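Local coordinates for BH2358 protein (Bacillus halodurans C-125, PDB 2RBD) that is of unknown function but is a putative spore coat protein, built on a helical bundle of the ferritin clan, at residues Y36-L48 with A96-D110. Numbering follows the deposited sequence.
Sequences YRSFINHTGDEDL and ARFNDPEISATISMD
Helix 36-42 and helix 100-110 touch through F39 and I103, running nearly antiparallel at 159° with their axes 10.7 Å apart. I103 CG1 sits over one face of the F39 ring, and I103 CG2 packs against F39 CD2 at 3.7 Å. The edge of F39 points at the face of F98, and the edge of F98 at the face of H42, so two T-shaped pairs make an aromatic cluster. H42 ND1 accepts from F98 N at 3.0 Å; the N-H points almost straight at it, but from a position tilted out of the ring plane. H42 NE2 bonds A96 O of the second subunit. One turn further along helix 100-110, I107 CG1 lies over one face of the Y36 ring. There Y36 OH donates to D110 OD2 at 2.7 Å, on the anti lone pair. At the other end R97 grips H42 O side-on with NE (2.8 Å) and NH2, and R97 NH2 also forms a salt bridge to D100 OD1. D100 has CG beside its backbone N (chi1 -65°), which turns the carboxylate to the 43-45 turn. OD1 accepts from G44 N (3.1 Å) on its syn lone pair, and OD2 takes D45 N from above the carboxylate plane. With an alanine here, both amides would probably lose their shared carboxylate and R97 this salt bridge. L48 CD2 packs on D100 and I103. Such antiparallel packing fits a ferritin-like four-helix bundle, here beside a subunit interface.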
ATOM      1  N   TYR A  36     -20.671  -9.168   6.399  1.00 12.45           N
ATOM      2  CA  TYR A  36     -21.732  -8.304   5.934  1.00 12.31           C
ATOM      3  C   TYR A  36     -23.111  -8.978   6.099  1.00 10.50           C
ATOM      4  O   TYR A  36     -24.080  -8.311   6.364  1.00 11.35           O
ATOM      5  CB  TYR A  36     -21.525  -7.891   4.477  1.00 12.49           C
ATOM      6  CG  TYR A  36     -20.387  -6.945   4.229  1.00 11.34           C
ATOM      7  CD1 TYR A  36     -19.402  -6.702   5.174  1.00 13.35           C
ATOM      8  CD2 TYR A  36     -20.229  -6.387   2.984  1.00 14.40           C
ATOM      9  CE1 TYR A  36     -18.326  -5.832   4.894  1.00 15.77           C
ATOM     10  CE2 TYR A  36     -19.164  -5.525   2.706  1.00 14.60           C
ATOM     11  CZ  TYR A  36     -18.235  -5.269   3.645  1.00 13.36           C
ATOM     12  OH  TYR A  36     -17.177  -4.436   3.323  1.00 14.74           O
ATOM     13  N   ARG A  37     -23.191 -10.292   5.914  1.00 11.41           N
ATOM     14  CA  ARG A  37     -24.433 -11.001   6.220  1.00 13.06           C
ATOM     15  C   ARG A  37     -24.791 -10.855   7.705  1.00 12.89           C
ATOM     16  O   ARG A  37     -25.967 -10.713   8.073  1.00 14.15           O
ATOM     17  CB  ARG A  37     -24.291 -12.445   5.788  1.00 10.70           C
ATOM     18  CG  ARG A  37     -24.445 -12.612   4.284  1.00 10.32           C
ATOM     19  CD  ARG A  37     -24.131 -14.039   3.885  1.00 12.84           C
ATOM     20  NE  ARG A  37     -24.615 -14.330   2.538  1.00 14.65           N
ATOM     21  CZ  ARG A  37     -24.290 -15.437   1.882  1.00 15.16           C
ATOM     22  NH1 ARG A  37     -23.409 -16.292   2.357  1.00 17.22           N
ATOM     23  NH2 ARG A  37     -24.841 -15.687   0.716  1.00 20.45           N
ATOM     24  N   SER A  38     -23.773 -10.827   8.563  1.00 11.32           N
ATOM     25  CA  SER A  38     -24.050 -10.543   9.980  1.00 12.13           C
ATOM     26  C   SER A  38     -24.495  -9.092  10.135  1.00 12.39           C
ATOM     27  O   SER A  38     -25.522  -8.822  10.752  1.00 12.71           O
ATOM     28  CB  SER A  38     -22.839 -10.809  10.846  1.00 14.63           C
ATOM     29  OG  SER A  38     -23.171 -10.600  12.205  1.00 18.01           O
ATOM     30  N   PHE A  39     -23.797  -8.154   9.478  1.00 13.74           N
ATOM     31  CA  PHE A  39     -24.201  -6.744   9.531  1.00 12.55           C
ATOM     32  C   PHE A  39     -25.638  -6.499   9.072  1.00 15.10           C
ATOM     33  O   PHE A  39     -26.296  -5.649   9.628  1.00 15.19           O
ATOM     34  CB  PHE A  39     -23.269  -5.885   8.707  1.00 14.34           C
ATOM     35  CG  PHE A  39     -21.904  -5.639   9.322  1.00 11.87           C
ATOM     36  CD1 PHE A  39     -21.637  -5.790  10.676  1.00 16.30           C
ATOM     37  CD2 PHE A  39     -20.901  -5.166   8.511  1.00 16.45           C
ATOM     38  CE1 PHE A  39     -20.359  -5.511  11.190  1.00 16.62           C
ATOM     39  CE2 PHE A  39     -19.631  -4.895   9.003  1.00 18.54           C
ATOM     40  CZ  PHE A  39     -19.369  -5.085  10.342  1.00 19.13           C
ATOM     41  N   ILE A  40     -26.134  -7.243   8.092  1.00 13.18           N
ATOM     42  CA  ILE A  40     -27.539  -7.100   7.689  0.60 14.93           C
ATOM     43  C   ILE A  40     -28.456  -7.275   8.899  1.00 14.56           C
ATOM     44  O   ILE A  40     -29.400  -6.533   9.080  1.00 16.58           O
ATOM     45  CB  ILE A  40     -27.915  -8.116   6.554  0.60 15.89           C
ATOM     46  CG1 ILE A  40     -27.576  -7.510   5.190  0.60 23.72           C
ATOM     47  CG2 ILE A  40     -29.403  -8.515   6.583  0.60 18.04           C
ATOM     48  CD1 ILE A  40     -27.196  -8.558   4.176  0.60 28.74           C
ATOM     49  N   ASN A  41     -28.145  -8.257   9.735  1.00 15.13           N
ATOM     50  CA  ASN A  41     -28.918  -8.520  10.945  1.00 13.96           C
ATOM     51  C   ASN A  41     -28.784  -7.458  12.038  1.00 15.69           C
ATOM     52  O   ASN A  41     -29.669  -7.343  12.887  1.00 18.61           O
ATOM     53  CB  ASN A  41     -28.567  -9.895  11.481  1.00 14.39           C
ATOM     54  CG  ASN A  41     -29.160 -11.018  10.622  1.00 16.84           C
ATOM     55  OD1 ASN A  41     -30.272 -10.877  10.142  1.00 18.34           O
ATOM     56  ND2 ASN A  41     -28.457 -12.117  10.471  1.00 15.40           N
ATOM     57  N   HIS A  42     -27.694  -6.699  12.037  1.00 12.99           N
ATOM     58  CA  HIS A  42     -27.425  -5.644  13.012  1.00 12.97           C
ATOM     59  C   HIS A  42     -27.924  -4.285  12.568  1.00 17.32           C
ATOM     60  O   HIS A  42     -27.911  -3.375  13.340  1.00 16.67           O
ATOM     61  CB  HIS A  42     -25.905  -5.481  13.245  1.00 13.13           C
ATOM     62  CG  HIS A  42     -25.284  -6.560  14.064  1.00 14.07           C
ATOM     63  ND1 HIS A  42     -24.869  -6.372  15.353  1.00 11.50           N
ATOM     64  CD2 HIS A  42     -24.988  -7.843  13.770  1.00 11.13           C
ATOM     65  CE1 HIS A  42     -24.333  -7.488  15.822  1.00 14.51           C
ATOM     66  NE2 HIS A  42     -24.391  -8.405  14.875  1.00 12.59           N
ATOM     67  N   THR A  43     -28.329  -4.096  11.328  1.00 16.00           N
ATOM     68  CA  THR A  43     -28.620  -2.787  10.759  0.70 17.28           C
ATOM     69  C   THR A  43     -30.103  -2.414  10.931  1.00 18.99           C
ATOM     70  O   THR A  43     -30.963  -3.258  10.672  1.00 20.56           O
ATOM     71  CB  THR A  43     -28.318  -2.815   9.211  0.70 20.07           C
ATOM     72  OG1 THR A  43     -26.925  -3.130   8.974  0.70 21.14           O
ATOM     73  CG2 THR A  43     -28.671  -1.488   8.545  0.70 17.51           C
ATOM     74  N   GLY A  44     -30.361  -1.159  11.249  1.00 22.94           N
ATOM     75  CA  GLY A  44     -31.716  -0.639  11.256  1.00 25.92           C
ATOM     76  C   GLY A  44     -32.047   0.045   9.933  1.00 28.50           C
ATOM     77  O   GLY A  44     -33.107  -0.202   9.317  1.00 31.60           O
ATOM     78  N   ASP A  45     -31.120   0.881   9.494  1.00 23.48           N
ATOM     79  CA  ASP A  45     -31.337   1.738   8.359  1.00 20.42           C
ATOM     80  C   ASP A  45     -31.517   0.983   7.053  1.00 20.26           C
ATOM     81  O   ASP A  45     -30.652   0.230   6.644  1.00 18.20           O
ATOM     82  CB  ASP A  45     -30.187   2.715   8.277  1.00 19.71           C
ATOM     83  CG  ASP A  45     -30.424   3.777   7.272  1.00 24.67           C
ATOM     84  OD1 ASP A  45     -30.183   3.509   6.085  1.00 22.84           O
ATOM     85  OD2 ASP A  45     -30.841   4.893   7.653  1.00 26.61           O
ATOM     86  N   GLU A  46     -32.626   1.214   6.358  1.00 18.36           N
ATOM     87  CA  GLU A  46     -32.913   0.430   5.163  0.50 18.81           C
ATOM     88  C   GLU A  46     -32.017   0.794   3.962  1.00 16.06           C
ATOM     89  O   GLU A  46     -31.747  -0.054   3.091  1.00 16.04           O
ATOM     90  CB  GLU A  46     -34.407   0.535   4.807  0.50 21.84           C
ATOM     91  CG  GLU A  46     -35.341  -0.077   5.875  0.50 22.83           C
ATOM     92  CD  GLU A  46     -34.996  -1.516   6.278  0.50 24.43           C
ATOM     93  OE1 GLU A  46     -34.897  -2.397   5.404  0.50 26.68           O
ATOM     94  OE2 GLU A  46     -34.825  -1.773   7.490  0.50 36.35           O
ATOM     95  N   ASP A  47     -31.567   2.037   3.903  1.00 15.50           N
ATOM     96  CA  ASP A  47     -30.669   2.478   2.839  1.00 16.37           C
ATOM     97  C   ASP A  47     -29.295   1.818   2.984  1.00 15.73           C
ATOM     98  O   ASP A  47     -28.696   1.384   2.010  1.00 16.51           O
ATOM     99  CB  ASP A  47     -30.520   3.991   2.842  1.00 16.06           C
ATOM    100  CG  ASP A  47     -31.849   4.720   2.572  1.00 23.49           C
ATOM    101  OD1 ASP A  47     -32.515   4.291   1.617  1.00 24.98           O
ATOM    102  OD2 ASP A  47     -32.187   5.695   3.299  1.00 28.54           O
ATOM    103  N   LEU A  48     -28.823   1.709   4.215  1.00 15.16           N
ATOM    104  CA  LEU A  48     -27.577   1.001   4.457  1.00 14.10           C
ATOM    105  C   LEU A  48     -27.765  -0.475   4.155  1.00 14.73           C
ATOM    106  O   LEU A  48     -26.907  -1.095   3.508  1.00 13.65           O
ATOM    107  CB  LEU A  48     -27.139   1.217   5.901  1.00 14.94           C
ATOM    108  CG  LEU A  48     -25.917   0.414   6.369  1.00 14.53           C
ATOM    109  CD1 LEU A  48     -24.735   0.678   5.464  1.00 12.83           C
ATOM    110  CD2 LEU A  48     -25.563   0.773   7.837  1.00 14.60           C
ATOM    111  N   ALA A  96     -23.280  -6.326  22.181  1.00 14.39           N
ATOM    112  CA  ALA A  96     -22.879  -7.138  21.019  1.00 15.18           C
ATOM    113  C   ALA A  96     -23.277  -6.511  19.697  1.00 13.80           C
ATOM    114  O   ALA A  96     -22.924  -7.011  18.618  1.00 12.67           O
ATOM    115  CB  ALA A  96     -23.496  -8.537  21.145  1.00 13.44           C
ATOM    116  N   ARG A  97     -24.014  -5.414  19.762  1.00 14.18           N
ATOM    117  CA  ARG A  97     -24.649  -4.815  18.580  0.70 15.16           C
ATOM    118  C   ARG A  97     -23.712  -3.851  17.877  1.00 15.20           C
ATOM    119  O   ARG A  97     -23.131  -2.969  18.512  1.00 17.78           O
ATOM    120  CB  ARG A  97     -25.922  -4.036  19.005  0.70 16.07           C
ATOM    121  CG  ARG A  97     -26.373  -2.877  18.034  0.70 24.70           C
ATOM    122  CD  ARG A  97     -27.682  -3.108  17.309  0.70 32.67           C
ATOM    123  NE  ARG A  97     -27.738  -2.446  15.992  0.70 29.35           N
ATOM    124  CZ  ARG A  97     -28.085  -1.185  15.728  0.70 28.09           C
ATOM    125  NH1 ARG A  97     -28.363  -0.321  16.698  0.70 35.61           N
ATOM    126  NH2 ARG A  97     -28.080  -0.752  14.457  0.70 28.01           N
ATOM    127  N   PHE A  98     -23.605  -3.957  16.555  1.00 13.82           N
ATOM    128  CA  PHE A  98     -22.952  -2.968  15.745  1.00 13.84           C
ATOM    129  C   PHE A  98     -23.999  -2.007  15.249  1.00 16.70           C
ATOM    130  O   PHE A  98     -25.055  -2.396  14.777  1.00 17.51           O
ATOM    131  CB  PHE A  98     -22.208  -3.611  14.567  1.00 16.69           C
ATOM    132  CG  PHE A  98     -21.009  -4.431  15.012  1.00 18.92           C
ATOM    133  CD1 PHE A  98     -19.799  -3.852  15.214  1.00 28.12           C
ATOM    134  CD2 PHE A  98     -21.147  -5.765  15.273  1.00 21.73           C
ATOM    135  CE1 PHE A  98     -18.706  -4.640  15.666  1.00 24.56           C
ATOM    136  CE2 PHE A  98     -20.067  -6.521  15.738  1.00 25.56           C
ATOM    137  CZ  PHE A  98     -18.878  -5.939  15.941  1.00 20.96           C
ATOM    138  N   ASN A  99     -23.683  -0.747  15.394  1.00 15.04           N
ATOM    139  CA  ASN A  99     -24.591   0.320  15.041  1.00 15.90           C
ATOM    140  C   ASN A  99     -24.342   0.825  13.634  1.00 15.87           C
ATOM    141  O   ASN A  99     -23.241   0.723  13.127  1.00 15.84           O
ATOM    142  CB  ASN A  99     -24.436   1.449  16.068  1.00 20.29           C
ATOM    143  CG  ASN A  99     -24.693   0.946  17.473  1.00 29.83           C
ATOM    144  OD1 ASN A  99     -25.815   0.540  17.765  1.00 34.06           O
ATOM    145  ND2 ASN A  99     -23.640   0.859  18.312  1.00 37.54           N
ATOM    146  N   ASP A 100     -25.346   1.489  13.071  1.00 15.17           N
ATOM    147  CA  ASP A 100     -25.324   1.846  11.654  1.00 15.73           C
ATOM    148  C   ASP A 100     -24.110   2.681  11.222  1.00 14.95           C
ATOM    149  O   ASP A 100     -23.465   2.349  10.263  1.00 14.59           O
ATOM    150  CB  ASP A 100     -26.619   2.559  11.244  1.00 17.08           C
ATOM    151  CG  ASP A 100     -27.832   1.662  11.354  1.00 22.33           C
ATOM    152  OD1 ASP A 100     -27.682   0.422  11.417  1.00 19.56           O
ATOM    153  OD2 ASP A 100     -28.946   2.183  11.390  1.00 20.52           O
ATOM    154  N   PRO A 101     -23.789   3.765  11.948  1.00 14.65           N
ATOM    155  CA  PRO A 101     -22.614   4.529  11.526  1.00 15.02           C
ATOM    156  C   PRO A 101     -21.318   3.726  11.518  1.00 15.19           C
ATOM    157  O   PRO A 101     -20.491   3.891  10.613  1.00 17.48           O
ATOM    158  CB  PRO A 101     -22.522   5.633  12.566  1.00 18.37           C
ATOM    159  CG  PRO A 101     -23.865   5.668  13.184  1.00 19.14           C
ATOM    160  CD  PRO A 101     -24.428   4.347  13.136  1.00 17.60           C
ATOM    161  N   GLU A 102     -21.151   2.874  12.512  1.00 15.43           N
ATOM    162  CA  GLU A 102     -19.925   2.111  12.549  0.60 14.27           C
ATOM    163  C   GLU A 102     -19.910   0.981  11.496  1.00 14.70           C
ATOM    164  O   GLU A 102     -18.850   0.745  10.919  1.00 14.05           O
ATOM    165  CB  GLU A 102     -19.624   1.656  13.962  0.60 14.22           C
ATOM    166  CG  GLU A 102     -19.131   2.798  14.864  0.60 21.03           C
ATOM    167  CD  GLU A 102     -20.221   3.760  15.298  0.60 27.96           C
ATOM    168  OE1 GLU A 102     -21.366   3.305  15.534  0.60 23.61           O
ATOM    169  OE2 GLU A 102     -19.925   4.974  15.420  0.60 22.03           O
ATOM    170  N   ILE A 103     -21.045   0.396  11.160  1.00 14.14           N
ATOM    171  CA  ILE A 103     -21.160  -0.571  10.063  1.00 13.53           C
ATOM    172  C   ILE A 103     -20.770   0.115   8.751  1.00 13.68           C
ATOM    173  O   ILE A 103     -19.982  -0.397   7.971  1.00 13.21           O
ATOM    174  CB  ILE A 103     -22.582  -1.122   9.957  1.00 13.57           C
ATOM    175  CG1 ILE A 103     -22.885  -2.038  11.152  1.00 15.12           C
ATOM    176  CG2 ILE A 103     -22.771  -1.940   8.651  1.00 10.43           C
ATOM    177  CD1 ILE A 103     -24.376  -2.353  11.331  1.00 13.53           C
ATOM    178  N   SER A 104     -21.346   1.294   8.519  1.00 13.63           N
ATOM    179  CA  SER A 104     -21.049   2.040   7.297  1.00 13.81           C
ATOM    180  C   SER A 104     -19.580   2.387   7.187  1.00 15.01           C
ATOM    181  O   SER A 104     -18.983   2.234   6.113  1.00 16.36           O
ATOM    182  CB  SER A 104     -21.904   3.304   7.216  1.00 14.15           C
ATOM    183  OG  SER A 104     -21.856   3.838   5.902  1.00 19.88           O
ATOM    184  N   ALA A 105     -18.985   2.858   8.279  1.00 15.10           N
ATOM    185  CA  ALA A 105     -17.548   3.169   8.332  1.00 15.23           C
ATOM    186  C   ALA A 105     -16.698   1.975   7.961  1.00 14.84           C
ATOM    187  O   ALA A 105     -15.770   2.106   7.175  1.00 13.68           O
ATOM    188  CB  ALA A 105     -17.170   3.646   9.706  1.00 14.40           C
ATOM    189  N   THR A 106     -17.025   0.824   8.528  1.00 14.52           N
ATOM    190  CA  THR A 106     -16.319  -0.393   8.244  1.00 14.25           C
ATOM    191  C   THR A 106     -16.356  -0.777   6.788  1.00 15.35           C
ATOM    192  O   THR A 106     -15.316  -1.061   6.159  1.00 12.57           O
ATOM    193  CB  THR A 106     -16.894  -1.536   9.091  1.00 16.21           C
ATOM    194  OG1 THR A 106     -16.722  -1.191  10.464  1.00 19.28           O
ATOM    195  CG2 THR A 106     -16.195  -2.866   8.800  1.00 17.50           C
ATOM    196  N   ILE A 107     -17.551  -0.772   6.224  1.00 14.36           N
ATOM    197  CA  ILE A 107     -17.703  -1.119   4.839  1.00 13.26           C
ATOM    198  C   ILE A 107     -16.955  -0.111   3.940  1.00 14.83           C
ATOM    199  O   ILE A 107     -16.299  -0.470   2.979  1.00 13.25           O
ATOM    200  CB  ILE A 107     -19.189  -1.196   4.463  1.00 15.59           C
ATOM    201  CG1 ILE A 107     -19.830  -2.331   5.249  1.00 15.19           C
ATOM    202  CG2 ILE A 107     -19.328  -1.352   2.916  1.00 11.22           C
ATOM    203  CD1 ILE A 107     -21.303  -2.467   5.031  1.00 19.13           C
ATOM    204  N   SER A 108     -17.043   1.168   4.270  1.00 13.08           N
ATOM    205  CA  SER A 108     -16.317   2.192   3.496  1.00 16.14           C
ATOM    206  C   SER A 108     -14.799   1.962   3.509  1.00 14.02           C
ATOM    207  O   SER A 108     -14.121   2.061   2.468  1.00 13.93           O
ATOM    208  CB  SER A 108     -16.637   3.583   4.023  1.00 16.60           C
ATOM    209  OG  SER A 108     -18.041   3.824   3.901  1.00 19.80           O
HETATM  210  N   MSE A 109     -14.268   1.583   4.671  1.00 13.64           N
HETATM  211  CA  MSE A 109     -12.844   1.278   4.764  0.70 14.97           C
HETATM  212  C   MSE A 109     -12.497   0.017   3.980  1.00 12.56           C
HETATM  213  O   MSE A 109     -11.454  -0.031   3.329  1.00 11.97           O
HETATM  214  CB  MSE A 109     -12.395   1.176   6.212  0.70 16.21           C
HETATM  215  CG  MSE A 109     -12.396   2.514   6.861  0.70 21.57           C
HETATM  216 SE   MSE A 109     -11.840   2.440   8.680  0.56 26.69          SE
HETATM  217  CE  MSE A 109     -13.346   1.670   9.397  0.70 20.51           C
ATOM    218  N   ASP A 110     -13.367  -0.959   4.039  1.00 11.98           N
ATOM    219  CA  ASP A 110     -13.156  -2.179   3.271  1.00 10.84           C
ATOM    220  C   ASP A 110     -13.087  -1.891   1.747  1.00 12.39           C
ATOM    221  O   ASP A 110     -12.248  -2.448   1.004  1.00 11.46           O
ATOM    222  CB  ASP A 110     -14.275  -3.225   3.507  1.00 12.86           C
ATOM    223  CG  ASP A 110     -14.303  -3.818   4.916  1.00 13.67           C
ATOM    224  OD1 ASP A 110     -13.234  -3.876   5.579  1.00 15.68           O
ATOM    225  OD2 ASP A 110     -15.408  -4.221   5.349  1.00 15.16           O
TER